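PDB 3N6Z: putative immunoglobulin A1 protease from Bacteroides ovatus, which is of unproven function but may take part in cleaving immunoglobulin A1, and folds as a long parallel beta-solenoid. Local coordinates for residues 290-296 / 321-327; 234-240 / 266-272; 210-216 / 242-247; 315-319 / 328-332; 152-158 / 188-194. All coordinates share one frame; numbering follows the deposited sequence. Where two conformers were deposited one is given.

Overall arrangement
The chain folds as a parallel beta-solenoid whose successive coils stack strand on strand, and the five contacts sample its coil-to-coil joints. Along the chain contact 5 comes first and closes before contacts 3 and 2 begin. Contacts 3 and 2 interleave, their segments alternating along the chain, and their centres lie about 19 Å apart on different sheets of the solenoid. Contacts 1 and 4 also interleave, about 13 Å between centres, and meet where Glu319 packs on Phe327. Contacts 2 and 4 share the nine-stranded sheet that ends at strand 330-332. Contacts 4 and 5, with centres about 28 Å apart, mark the greatest separation. In contacts 1 and 4 the irregular loop 315-327 uses side chains together with a few backbone bonds.

Contact 1: residues 290-296 / 321-327; sequences SASLGSY and SATGTTF
Tyr296 and Phe327 stack where the loop 321-327 lies against the last coils of the parallel beta-solenoid. The stack is offset, with ring centroids 4.0 Å apart and planes turned by 15°, and the two side chains run past each other in opposite directions. With CG anti to the backbone N (chi1 176°), Phe327 brings CD2 over the centre of the tyrosine ring, while Gly294 C lies off-centre over the opposite face. The phenol is fixed at its far end as well: Tyr296 OH donates to Ala291 O at 2.7 Å, in the carbonyl plane and on a lone pair, and the same oxygen accepts from Gly294 N.

Apolar packing continues at Ala291, whose CB touches Phe327 CB at 3.6 Å and Ala322 CB at 3.7 Å. Ala291 is buried, whereas Ser292 lies exposed at the margin.

Backbone bonds join the two segments alongside. Ala291 N donates to Thr325 O at 2.9 Å, from above the carbonyl plane, and Ser292 N reaches Gly324 O in a weak bond. Water extends the polar side, with Ser292 OG 2.7 Å from a molecule that also donates weakly to Gly324 O.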
# COMPACT_ATOMS: atom_id res chain seq x y z
N SER A 290 -14.50 9.56 -9.09
CA SER A 290 -14.23 9.43 -10.52
C SER A 290 -14.08 7.97 -10.92
O SER A 290 -13.30 7.62 -11.79
CB SER A 290 -13.03 10.28 -10.93
OG SER A 290 -13.37 11.66 -10.82
N ALA A 291 -14.92 7.11 -10.31
CA ALA A 291 -14.83 5.68 -10.55
C ALA A 291 -15.08 5.31 -12.01
O ALA A 291 -14.56 4.29 -12.49
CB ALA A 291 -15.79 4.93 -9.66
N SER A 292 -15.87 6.12 -12.74
CA SER A 292 -16.16 5.83 -14.16
C SER A 292 -14.93 5.86 -15.06
O SER A 292 -14.98 5.37 -16.19
CB SER A 292 -17.22 6.80 -14.65
OG SER A 292 -16.69 8.11 -14.77
N LEU A 293 -13.82 6.38 -14.53
CA LEU A 293 -12.55 6.41 -15.27
C LEU A 293 -11.81 5.07 -15.19
O LEU A 293 -10.84 4.84 -15.93
CB LEU A 293 -11.65 7.53 -14.77
CG LEU A 293 -12.22 8.94 -14.92
CD1 LEU A 293 -11.21 9.94 -14.41
CD2 LEU A 293 -12.63 9.26 -16.40
N GLY A 294 -12.27 4.19 -14.31
CA GLY A 294 -11.68 2.87 -14.16
C GLY A 294 -12.36 1.77 -14.94
O GLY A 294 -13.52 1.89 -15.37
N SER A 295 -11.61 0.68 -15.10
CA SER A 295 -12.05 -0.54 -15.74
C SER A 295 -12.00 -1.68 -14.71
O SER A 295 -10.96 -1.89 -14.07
CB SER A 295 -11.18 -0.89 -16.94
OG SER A 295 -11.23 0.12 -17.91
N TYR A 296 -13.09 -2.39 -14.56
CA TYR A 296 -13.24 -3.32 -13.46
C TYR A 296 -13.63 -4.70 -13.91
O TYR A 296 -14.42 -4.86 -14.86
CB TYR A 296 -14.30 -2.79 -12.48
CG TYR A 296 -14.02 -1.36 -12.04
CD1 TYR A 296 -12.90 -1.05 -11.28
CD2 TYR A 296 -14.79 -0.31 -12.48
CE1 TYR A 296 -12.62 0.25 -10.91
CE2 TYR A 296 -14.51 1.00 -12.11
CZ TYR A 296 -13.41 1.28 -11.32
OH TYR A 296 -13.10 2.56 -10.97
N SER A 321 -19.54 -2.32 -13.46
CA SER A 321 -18.84 -1.18 -14.02
C SER A 321 -19.40 0.05 -13.32
O SER A 321 -20.43 -0.02 -12.63
CB SER A 321 -19.02 -1.09 -15.54
OG SER A 321 -20.40 -1.04 -15.85
N ALA A 322 -18.67 1.16 -13.44
CA ALA A 322 -19.06 2.42 -12.86
C ALA A 322 -19.47 3.39 -13.96
O ALA A 322 -18.73 3.61 -14.93
CB ALA A 322 -17.93 3.05 -12.06
N THR A 323 -20.64 3.98 -13.75
CA THR A 323 -21.13 5.04 -14.64
C THR A 323 -20.93 6.44 -14.06
O THR A 323 -20.96 7.43 -14.82
CB THR A 323 -22.59 4.78 -15.01
OG1 THR A 323 -23.35 4.58 -13.82
CG2 THR A 323 -22.67 3.53 -15.90
N GLY A 324 -20.68 6.54 -12.76
CA GLY A 324 -20.54 7.82 -12.08
C GLY A 324 -19.39 7.85 -11.12
O GLY A 324 -18.34 7.23 -11.38
N THR A 325 -19.58 8.54 -9.99
CA THR A 325 -18.50 8.88 -9.07
C THR A 325 -17.93 7.66 -8.34
O THR A 325 -16.71 7.54 -8.12
CB THR A 325 -19.04 9.93 -8.08
OG1 THR A 325 -19.35 11.11 -8.84
CG2 THR A 325 -18.04 10.26 -6.97
N THR A 326 -18.83 6.78 -7.91
CA THR A 326 -18.45 5.64 -7.10
C THR A 326 -18.59 4.34 -7.86
O THR A 326 -19.32 4.24 -8.86
CB THR A 326 -19.30 5.56 -5.79
OG1 THR A 326 -20.69 5.33 -6.09
CG2 THR A 326 -19.15 6.82 -4.92
N PHE A 327 -17.86 3.33 -7.40
CA PHE A 327 -18.03 1.97 -7.90
C PHE A 327 -18.17 1.05 -6.70
O PHE A 327 -17.29 1.04 -5.84
CB PHE A 327 -16.85 1.55 -8.78
CG PHE A 327 -16.92 0.10 -9.24
CD1 PHE A 327 -18.06 -0.39 -9.85
CD2 PHE A 327 -15.85 -0.75 -9.04
CE1 PHE A 327 -18.11 -1.71 -10.28
CE2 PHE A 327 -15.90 -2.06 -9.45
CZ PHE A 327 -17.03 -2.55 -10.04
O HOH W 1 -16.23 11.96 -9.61
O HOH W 2 -16.68 9.81 -12.70
O HOH W 3 -17.19 3.03 -17.10
O HOH W 4 -16.25 1.20 -15.15

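Contact 2: residues 234-240 / 266-272; sequences IENCYAY and KNSAAWS
Tyr238 and Trp271 meet obliquely beside two adjacent parallel strands of the beta-solenoid, 237-239 and 268-270, whose axes approach to 4.8 Å. The ring planes stand at 48°, so this is neither a stack nor an edge-to-face pair, and the touching atoms are Tyr238 CE2 and Trp271 CE3, 3.7 Å apart. Helix 334-344 covers this side, touching both rings, and Tyr238 OH is hydrogen-bonded to Pro357 O.

At the corner of the coils Asn236 and Asn267 lie side by side and point the same way, their amide planes 28° apart. The arrangement resembles the asparagine ladders of beta-solenoids, though here a water bridges the two amides, from Asn236 ND2, in one of its two conformers, to Asn267 OD1. Lys202 holds Asn236 OD1, and Asn298 on the next coil accepts from Asn267 ND2.

With OG anti to its carbonyl carbon (chi1 -65°), Ser268 donates to Lys266 O of its own segment at 3.0 Å, from above the carbonyl plane, and OG accepts a weak bond across the contact from Cys237 N at 3.3 Å. Putting an alanine here removes the hydroxyl, and the buried Cys237 N would probably be left without this acceptor.

Regular pairing resumes beyond: Ala269 N binds Cys237 O at 3.0 Å, and Trp271 N donates to Ala239 O at 2.8 Å, almost in line with the carbonyl.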
# COMPACT_ATOMS: atom_id res chain seq x y z
N ILE A 234 -4.58 -2.52 -9.88
CA ILE A 234 -4.64 -3.24 -8.62
C ILE A 234 -5.31 -4.58 -8.94
O ILE A 234 -6.41 -4.59 -9.53
CB ILE A 234 -5.41 -2.47 -7.53
CG1 ILE A 234 -4.66 -1.17 -7.18
CG2 ILE A 234 -5.67 -3.35 -6.29
CD1 ILE A 234 -5.45 -0.17 -6.31
N GLU A 235 -4.70 -5.69 -8.52
CA GLU A 235 -5.17 -7.04 -8.84
C GLU A 235 -5.01 -7.94 -7.61
O GLU A 235 -3.98 -7.89 -6.97
CB GLU A 235 -4.31 -7.53 -10.02
CG GLU A 235 -4.53 -8.85 -10.56
CD GLU A 235 -3.93 -8.89 -11.96
OE1 GLU A 235 -2.72 -9.05 -12.08
OE2 GLU A 235 -4.68 -8.66 -12.93
N ASN A 236 -5.98 -8.80 -7.35
CA ASN A 236 -5.88 -9.79 -6.29
C ASN A 236 -5.57 -9.14 -4.94
O ASN A 236 -4.69 -9.57 -4.20
CB ASN A 236 -4.90 -10.90 -6.64
CG ASN A 236 -5.11 -11.49 -8.06
OD1 ASN A 236 -4.15 -11.78 -8.73
ND2 ASN A 236 -6.34 -11.65 -8.48
N CYS A 237 -6.30 -8.08 -4.62
CA CYS A 237 -6.14 -7.41 -3.33
C CYS A 237 -7.44 -7.34 -2.58
O CYS A 237 -8.51 -7.25 -3.17
CB CYS A 237 -5.61 -5.99 -3.48
SG CYS A 237 -3.92 -5.89 -4.14
N TYR A 238 -7.35 -7.34 -1.25
CA TYR A 238 -8.50 -7.04 -0.39
C TYR A 238 -8.07 -6.30 0.86
O TYR A 238 -6.90 -6.36 1.25
CB TYR A 238 -9.33 -8.31 -0.09
CG TYR A 238 -9.09 -9.02 1.21
CD1 TYR A 238 -8.04 -9.92 1.37
CD2 TYR A 238 -9.92 -8.78 2.30
CE1 TYR A 238 -7.85 -10.59 2.59
CE2 TYR A 238 -9.74 -9.44 3.51
CZ TYR A 238 -8.69 -10.33 3.66
OH TYR A 238 -8.55 -10.98 4.87
N ALA A 239 -9.03 -5.65 1.50
CA ALA A 239 -8.78 -4.94 2.73
C ALA A 239 -9.93 -5.14 3.70
O ALA A 239 -11.07 -5.32 3.30
CB ALA A 239 -8.55 -3.44 2.47
N TYR A 240 -9.61 -5.06 4.99
CA TYR A 240 -10.62 -5.14 6.03
C TYR A 240 -10.46 -4.20 7.19
O TYR A 240 -11.28 -4.20 8.13
CB TYR A 240 -10.88 -6.57 6.45
CG TYR A 240 -9.79 -7.34 7.17
CD1 TYR A 240 -8.74 -7.91 6.47
CD2 TYR A 240 -9.91 -7.63 8.53
CE1 TYR A 240 -7.81 -8.72 7.10
CE2 TYR A 240 -8.95 -8.43 9.18
CZ TYR A 240 -7.92 -9.00 8.44
OH TYR A 240 -6.94 -9.80 9.00
N LYS A 266 -9.03 -5.48 -10.73
CA LYS A 266 -9.48 -6.81 -11.13
C LYS A 266 -9.31 -7.77 -9.97
O LYS A 266 -8.30 -7.73 -9.27
CB LYS A 266 -8.67 -7.34 -12.32
CG LYS A 266 -8.73 -6.41 -13.56
CD LYS A 266 -7.92 -6.98 -14.76
CE LYS A 266 -7.68 -5.93 -15.86
NZ LYS A 266 -6.66 -6.31 -16.90
N ASN A 267 -10.26 -8.66 -9.79
CA ASN A 267 -10.17 -9.74 -8.81
C ASN A 267 -9.76 -9.19 -7.45
O ASN A 267 -8.72 -9.54 -6.91
CB ASN A 267 -9.18 -10.82 -9.28
CG ASN A 267 -9.62 -11.44 -10.57
OD1 ASN A 267 -8.90 -11.39 -11.61
ND2 ASN A 267 -10.76 -12.04 -10.54
N SER A 268 -10.60 -8.33 -6.92
CA SER A 268 -10.36 -7.63 -5.66
C SER A 268 -11.62 -7.55 -4.84
O SER A 268 -12.75 -7.74 -5.34
CB SER A 268 -9.74 -6.26 -5.93
OG SER A 268 -8.42 -6.42 -6.53
N ALA A 269 -11.46 -7.30 -3.54
CA ALA A 269 -12.61 -7.30 -2.65
C ALA A 269 -12.49 -6.28 -1.51
O ALA A 269 -11.41 -6.10 -0.91
CB ALA A 269 -12.81 -8.70 -2.02
N ALA A 270 -13.61 -5.64 -1.19
CA ALA A 270 -13.71 -4.71 -0.07
C ALA A 270 -14.36 -5.42 1.11
O ALA A 270 -15.46 -5.98 0.97
CB ALA A 270 -14.54 -3.46 -0.47
N TRP A 271 -13.70 -5.37 2.25
CA TRP A 271 -14.21 -5.96 3.47
C TRP A 271 -14.04 -5.01 4.65
O TRP A 271 -14.02 -5.43 5.81
CB TRP A 271 -13.56 -7.33 3.69
CG TRP A 271 -14.31 -8.35 4.44
CD1 TRP A 271 -15.26 -8.15 5.40
CD2 TRP A 271 -14.12 -9.76 4.35
NE1 TRP A 271 -15.72 -9.37 5.86
CE2 TRP A 271 -15.02 -10.37 5.24
CE3 TRP A 271 -13.29 -10.57 3.58
CZ2 TRP A 271 -15.09 -11.77 5.41
CZ3 TRP A 271 -13.35 -11.94 3.73
CH2 TRP A 271 -14.24 -12.53 4.64
N SER A 272 -14.00 -3.71 4.36
CA SER A 272 -13.84 -2.65 5.35
C SER A 272 -15.14 -1.88 5.56
O SER A 272 -15.86 -1.61 4.60
CB SER A 272 -12.78 -1.65 4.88
OG SER A 272 -11.53 -2.27 4.74
O HOH W 5 -3.99 -6.89 -14.84
O HOH W 6 -5.83 -12.09 -11.38
O HOH W 7 -12.06 -2.70 2.02

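Contact 3: residues 210-216 / 242-247; sequences VSDRAAS and AVSATK
Val210 and Val243 pair on the inner face of two parallel solenoid strands, 210-212 and 243-245, whose axes approach to 4.7 Å. Four backbone bonds make this the tight part of the contact, among them Ser244 N to Val210 O at 2.8 Å and Thr246 N to Asp212 O at 3.0 Å. The valines themselves make an ordinary van der Waals contact, Val210 CB to Val243 CG1 at 4.2 Å, and Asp212 and Ala245 follow on the same buried face. Asp212 is well supplied: its OD1 accepts from Ala214 N at 2.9 Å, closing an Asx turn, and also from Gly181 N, while OD2 accepts from Lys219 N.

The other face, with Ser211 and Ser244, is looser and wet. Ser244 OG lies between its backbone N and carbonyl carbon (chi1 67°), where it meets a water shared with Ser211 OG, 3.9 Å from Ser244 OG. The extended, exposed Arg213 runs beside Ser211, and its NE donates to Ser211 OG close to the guanidinium plane. Beyond Thr246 N the contact is mostly van der Waals and water-mediated: Lys247 CD lies 3.4 Å from Ala215 O, and a water joins Arg213 O to Thr246 OG1.

Strand 176-179 extends the ladder beyond Ser211 and strand 274-276 beyond Val243, while strands 183-184 and 218-221 pack on the buried face, meeting Val210, Asp212 and Val243.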
# COMPACT_ATOMS: atom_id res chain seq x y z
N VAL A 210 -7.40 3.25 8.14
CA VAL A 210 -6.92 4.20 7.14
C VAL A 210 -7.78 5.45 7.22
O VAL A 210 -9.00 5.38 7.05
CB VAL A 210 -7.01 3.59 5.71
CG1 VAL A 210 -6.57 4.60 4.66
CG2 VAL A 210 -6.15 2.30 5.60
N SER A 211 -7.16 6.62 7.45
CA SER A 211 -7.89 7.86 7.63
C SER A 211 -7.21 8.97 6.85
O SER A 211 -6.00 9.21 7.01
CB SER A 211 -7.95 8.21 9.12
OG SER A 211 -8.45 9.52 9.33
N ASP A 212 -8.00 9.67 6.02
CA ASP A 212 -7.53 10.89 5.38
C ASP A 212 -8.20 12.08 6.10
O ASP A 212 -9.39 12.30 5.97
CB ASP A 212 -7.81 10.94 3.88
CG ASP A 212 -7.14 12.10 3.21
OD1 ASP A 212 -6.84 13.12 3.87
OD2 ASP A 212 -6.95 12.04 1.98
N ARG A 213 -7.38 12.81 6.85
CA ARG A 213 -7.86 13.92 7.69
C ARG A 213 -7.78 15.26 7.00
O ARG A 213 -8.03 16.29 7.67
CB ARG A 213 -7.13 13.93 9.04
CG ARG A 213 -7.53 12.73 9.82
CD ARG A 213 -6.98 12.61 11.21
NE ARG A 213 -7.39 11.30 11.72
CZ ARG A 213 -7.10 10.80 12.92
NH1 ARG A 213 -6.35 11.50 13.78
NH2 ARG A 213 -7.55 9.59 13.23
N ALA A 214 -7.54 15.30 5.69
CA ALA A 214 -7.59 16.59 4.96
C ALA A 214 -8.92 17.29 5.19
O ALA A 214 -10.00 16.66 5.18
CB ALA A 214 -7.37 16.37 3.45
N ALA A 215 -8.86 18.60 5.35
CA ALA A 215 -10.08 19.39 5.54
C ALA A 215 -11.04 19.33 4.35
O ALA A 215 -12.24 19.50 4.51
CB ALA A 215 -9.74 20.87 5.89
N SER A 216 -10.48 19.11 3.16
CA SER A 216 -11.25 18.87 1.94
C SER A 216 -10.40 18.07 0.95
O SER A 216 -9.18 17.99 1.06
CB SER A 216 -11.74 20.18 1.31
OG SER A 216 -10.67 20.90 0.73
N ALA A 242 -10.89 -0.43 8.87
CA ALA A 242 -11.83 0.70 8.69
C ALA A 242 -11.19 1.83 7.89
O ALA A 242 -10.07 2.21 8.18
CB ALA A 242 -12.27 1.22 10.05
N VAL A 243 -11.91 2.35 6.90
CA VAL A 243 -11.40 3.40 6.00
C VAL A 243 -12.31 4.62 6.16
O VAL A 243 -13.54 4.49 6.11
CB VAL A 243 -11.36 2.98 4.51
CG1 VAL A 243 -10.66 4.02 3.65
CG2 VAL A 243 -10.74 1.62 4.35
N SER A 244 -11.72 5.80 6.34
CA SER A 244 -12.50 7.02 6.51
C SER A 244 -11.81 8.26 5.96
O SER A 244 -10.60 8.27 5.78
CB SER A 244 -12.85 7.19 7.99
OG SER A 244 -11.67 7.43 8.71
N ALA A 245 -12.62 9.27 5.64
CA ALA A 245 -12.12 10.59 5.30
C ALA A 245 -12.97 11.63 6.02
O ALA A 245 -14.21 11.49 6.09
CB ALA A 245 -12.15 10.84 3.75
N THR A 246 -12.33 12.69 6.50
CA THR A 246 -13.04 13.84 7.08
C THR A 246 -13.96 14.49 6.06
O THR A 246 -15.12 14.78 6.37
CB THR A 246 -12.00 14.85 7.57
OG1 THR A 246 -11.23 14.23 8.60
CG2 THR A 246 -12.62 16.14 8.05
N LYS A 247 -13.49 14.68 4.82
CA LYS A 247 -14.26 15.34 3.77
C LYS A 247 -13.61 14.99 2.45
O LYS A 247 -12.61 15.55 2.06
CB LYS A 247 -14.29 16.87 3.99
CG LYS A 247 -15.13 17.60 2.94
CD LYS A 247 -15.35 19.08 3.29
CE LYS A 247 -16.03 19.85 2.18
NZ LYS A 247 -16.31 21.24 2.61
O HOH W 8 -10.68 4.94 9.60
O HOH W 9 -10.98 10.22 8.73
O HOH W 10 -10.64 14.18 4.19
O HOH W 11 -9.86 16.15 10.01

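Contact 4: residues 315-319 / 328-332; sequences TASDE and HGVAK
At the last strand of the nine-stranded parallel sheet, 330-332, the end of the beta-solenoid's coil stack, Asp318 and Glu319 of the preceding loop bind the strand and its approach. The two pieces run at 91° to each other; they form no strand pair, and one backbone bond is supplemented by two carboxylates that take backbone amides. Val330 uses its backbone to bond to the neighbouring strand 299-302, and the next amide, Ala331 N, is taken by Asp318 OD1 at 2.9 Å, arriving from above the carboxylate plane. The same oxygen forms a salt bridge with Arg285, which also binds Gly329 O.

Glu319 holds at two points. Its backbone N donates to Gly329 O at 3.0 Å, and its carboxylate accepts from His328 N at 2.8 Å, OE2 using its anti lone pair. With CG set between the backbone N and the carbonyl carbon (chi1 53°), the extended chain is directed to that amide.

The imidazole is covered from one side by Ala316, whose CB makes a CH-pi contact 3.5 Å from the ring centroid and 6° off the normal. One water bridges Asp318 OD2 and Ala331 O, donating to each at 2.7 Å.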
# COMPACT_ATOMS: atom_id res chain seq x y z
N THR A 315 -27.00 2.63 1.51
CA THR A 315 -27.10 1.38 0.81
C THR A 315 -26.23 1.50 -0.44
O THR A 315 -26.04 2.61 -0.97
CB THR A 315 -28.53 1.15 0.40
OG1 THR A 315 -28.93 2.21 -0.48
CG2 THR A 315 -29.41 1.11 1.65
N ALA A 316 -25.65 0.38 -0.85
CA ALA A 316 -25.00 0.30 -2.15
C ALA A 316 -25.61 -0.80 -2.99
O ALA A 316 -25.85 -1.90 -2.50
CB ALA A 316 -23.49 0.03 -1.94
N SER A 317 -25.77 -0.52 -4.27
CA SER A 317 -26.32 -1.47 -5.23
C SER A 317 -25.21 -2.20 -5.97
O SER A 317 -24.18 -1.61 -6.27
CB SER A 317 -27.21 -0.75 -6.25
OG SER A 317 -28.32 -0.16 -5.61
N ASP A 318 -25.43 -3.46 -6.29
CA ASP A 318 -24.46 -4.23 -7.06
C ASP A 318 -24.26 -3.67 -8.48
O ASP A 318 -25.22 -3.29 -9.16
CB ASP A 318 -24.88 -5.69 -7.20
CG ASP A 318 -24.80 -6.50 -5.93
OD1 ASP A 318 -24.18 -6.07 -4.93
OD2 ASP A 318 -25.36 -7.64 -5.96
N GLU A 319 -23.01 -3.63 -8.92
CA GLU A 319 -22.65 -3.21 -10.26
C GLU A 319 -21.28 -3.77 -10.58
O GLU A 319 -20.48 -4.04 -9.68
CB GLU A 319 -22.70 -1.68 -10.39
CG GLU A 319 -21.85 -0.99 -9.30
CD GLU A 319 -21.89 0.53 -9.33
OE1 GLU A 319 -22.69 1.12 -10.08
OE2 GLU A 319 -21.13 1.14 -8.56
N HIS A 328 -19.23 0.22 -6.71
CA HIS A 328 -19.56 -0.60 -5.55
C HIS A 328 -19.26 -2.09 -5.71
O HIS A 328 -19.29 -2.81 -4.73
CB HIS A 328 -21.03 -0.47 -5.21
CG HIS A 328 -21.42 0.88 -4.72
ND1 HIS A 328 -20.71 1.57 -3.74
CD2 HIS A 328 -22.47 1.67 -5.06
CE1 HIS A 328 -21.33 2.72 -3.51
NE2 HIS A 328 -22.41 2.79 -4.29
N GLY A 329 -18.97 -2.56 -6.93
CA GLY A 329 -18.79 -3.99 -7.09
C GLY A 329 -20.05 -4.80 -6.71
O GLY A 329 -21.13 -4.24 -6.65
N VAL A 330 -19.86 -6.09 -6.50
CA VAL A 330 -20.94 -7.03 -6.24
C VAL A 330 -20.83 -7.62 -4.84
O VAL A 330 -19.76 -8.12 -4.47
CB VAL A 330 -20.92 -8.15 -7.30
CG1 VAL A 330 -21.92 -9.28 -6.95
CG2 VAL A 330 -21.16 -7.55 -8.72
N ALA A 331 -21.90 -7.60 -4.08
CA ALA A 331 -21.90 -8.14 -2.74
C ALA A 331 -21.74 -9.66 -2.70
O ALA A 331 -22.31 -10.39 -3.52
CB ALA A 331 -23.15 -7.70 -1.98
N LYS A 332 -20.98 -10.12 -1.71
CA LYS A 332 -20.77 -11.52 -1.41
C LYS A 332 -20.82 -11.76 0.10
O LYS A 332 -20.50 -10.88 0.90
CB LYS A 332 -19.42 -12.00 -1.94
CG LYS A 332 -19.30 -11.97 -3.48
CD LYS A 332 -20.14 -13.12 -4.07
CE LYS A 332 -20.48 -12.95 -5.54
NZ LYS A 332 -21.18 -14.17 -6.03
O HOH W 12 -24.70 -9.89 -4.57

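Contact 5: residues 152-158 / 188-194; sequences GYLGLKD and GVLANSY
Gly152 and Gly188 mark the corner where two coils of the beta-solenoid begin a parallel pairing. Gly152 O accepts from Val189 N at 2.8 Å. Tyr153 lies alongside Val189, with Val189 CB 3.7 Å from the ring centroid and 8° off its normal, a CH-pi contact over the face. Leu154 continues the pairing, its N bonded to Val189 O and its O to Ala191 N, while its CD2 meets Leu190 CD1 at 3.8 Å on the opposite face of the strands.

Beyond Leu154 the strands end. Ala191 CB presses to 3.4 Å from Gly155 O, a buried oxygen with no polar partner in the model. Leu156 O accepts from Tyr194 OH at 2.6 Å, from above the carbonyl plane but near the plane of the phenol ring.

Asp158 closes the segment with a two-point grip on Asn192, whose CG, between its backbone N and carbonyl carbon (chi1 73°), sets the amide against it. Asp158 N donates to Asn192 OD1 at 3.0 Å, on a lone pair, and Asn192 ND2 donates to Asp158 OD1 at 2.9 Å, amide and carboxylate standing at 86°. With a leucine in place of Asn192, Asp158 N and its carboxylate would probably lose these partners, as would Val230 O, which ND2 also binds.

Strand 125-131 flanks the first segment, bonding to Tyr153 and Gly155, and strand 224-227 flanks the second, touching Val189, Leu190 and Asn192.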
# COMPACT_ATOMS: atom_id res chain seq x y z
N GLY A 152 4.59 6.25 0.25
CA GLY A 152 3.76 7.42 -0.09
C GLY A 152 3.33 7.31 -1.53
O GLY A 152 2.14 7.10 -1.78
N TYR A 153 4.27 7.41 -2.47
CA TYR A 153 4.04 7.12 -3.88
C TYR A 153 4.58 5.75 -4.21
O TYR A 153 5.71 5.40 -3.83
CB TYR A 153 4.75 8.14 -4.79
CG TYR A 153 3.92 9.33 -5.11
CD1 TYR A 153 3.63 10.28 -4.16
CD2 TYR A 153 3.35 9.45 -6.37
CE1 TYR A 153 2.80 11.38 -4.48
CE2 TYR A 153 2.56 10.50 -6.71
CZ TYR A 153 2.27 11.46 -5.79
OH TYR A 153 1.43 12.49 -6.17
N LEU A 154 3.78 5.00 -4.99
CA LEU A 154 4.23 3.78 -5.64
C LEU A 154 4.41 4.12 -7.12
O LEU A 154 3.45 4.28 -7.87
CB LEU A 154 3.25 2.64 -5.47
CG LEU A 154 3.68 1.31 -6.12
CD1 LEU A 154 5.06 0.90 -5.64
CD2 LEU A 154 2.62 0.23 -5.86
N GLY A 155 5.67 4.22 -7.52
CA GLY A 155 6.03 4.76 -8.80
C GLY A 155 5.92 6.28 -8.85
O GLY A 155 5.32 6.91 -7.98
N LEU A 156 6.52 6.85 -9.89
CA LEU A 156 6.37 8.27 -10.20
C LEU A 156 5.59 8.41 -11.50
O LEU A 156 5.59 7.52 -12.34
CB LEU A 156 7.74 8.93 -10.33
CG LEU A 156 8.52 9.06 -9.02
CD1 LEU A 156 9.96 9.48 -9.29
CD2 LEU A 156 7.78 10.03 -8.10
N LYS A 157 4.91 9.53 -11.64
CA LYS A 157 3.98 9.71 -12.77
C LYS A 157 4.72 10.18 -14.03
O LYS A 157 5.47 11.16 -13.99
CB LYS A 157 2.93 10.75 -12.42
CG LYS A 157 1.81 10.87 -13.44
CD LYS A 157 0.87 12.00 -13.09
CE LYS A 157 1.47 13.35 -13.43
NZ LYS A 157 0.55 14.49 -13.14
N ASP A 158 4.47 9.49 -15.15
CA ASP A 158 4.83 10.01 -16.49
C ASP A 158 6.31 10.43 -16.59
O ASP A 158 6.63 11.54 -17.04
CB ASP A 158 3.94 11.22 -16.85
CG ASP A 158 2.48 10.85 -17.06
OD1 ASP A 158 2.24 9.74 -17.51
OD2 ASP A 158 1.61 11.72 -16.80
N GLY A 188 -0.05 5.52 -0.44
CA GLY A 188 -0.85 6.75 -0.55
C GLY A 188 -1.36 6.98 -1.97
O GLY A 188 -2.58 7.15 -2.20
N VAL A 189 -0.42 6.95 -2.92
CA VAL A 189 -0.67 7.25 -4.32
C VAL A 189 -0.01 6.19 -5.20
O VAL A 189 1.18 5.93 -5.06
CB VAL A 189 -0.14 8.67 -4.71
CG1 VAL A 189 -0.59 9.01 -6.14
CG2 VAL A 189 -0.58 9.74 -3.70
N LEU A 190 -0.80 5.59 -6.09
CA LEU A 190 -0.31 4.68 -7.12
C LEU A 190 -0.15 5.52 -8.39
O LEU A 190 -1.09 6.21 -8.81
CB LEU A 190 -1.33 3.55 -7.36
CG LEU A 190 -1.08 2.57 -8.50
CD1 LEU A 190 0.29 1.85 -8.36
CD2 LEU A 190 -2.24 1.54 -8.58
N ALA A 191 1.03 5.45 -8.98
CA ALA A 191 1.32 6.10 -10.25
C ALA A 191 1.04 5.15 -11.42
O ALA A 191 0.10 4.33 -11.34
CB ALA A 191 2.76 6.69 -10.25
N ASN A 192 1.76 5.28 -12.54
CA ASN A 192 1.31 4.72 -13.80
C ASN A 192 2.36 3.90 -14.52
O ASN A 192 3.37 3.46 -13.92
CB ASN A 192 0.63 5.81 -14.65
CG ASN A 192 1.60 6.81 -15.25
OD1 ASN A 192 2.56 7.27 -14.57
ND2 ASN A 192 1.38 7.17 -16.51
N SER A 193 2.14 3.67 -15.81
CA SER A 193 2.92 2.71 -16.58
C SER A 193 3.42 3.41 -17.82
O SER A 193 2.67 4.13 -18.46
CB SER A 193 2.03 1.52 -16.96
OG SER A 193 1.53 0.93 -15.76
N TYR A 194 4.68 3.17 -18.15
CA TYR A 194 5.35 3.82 -19.29
C TYR A 194 6.69 3.12 -19.52
O TYR A 194 7.19 2.40 -18.67
CB TYR A 194 5.57 5.33 -19.02
CG TYR A 194 6.07 5.62 -17.63
CD1 TYR A 194 7.41 5.55 -17.33
CD2 TYR A 194 5.20 5.96 -16.61
CE1 TYR A 194 7.89 5.79 -16.06
CE2 TYR A 194 5.66 6.19 -15.31
CZ TYR A 194 7.02 6.11 -15.05
OH TYR A 194 7.48 6.35 -13.76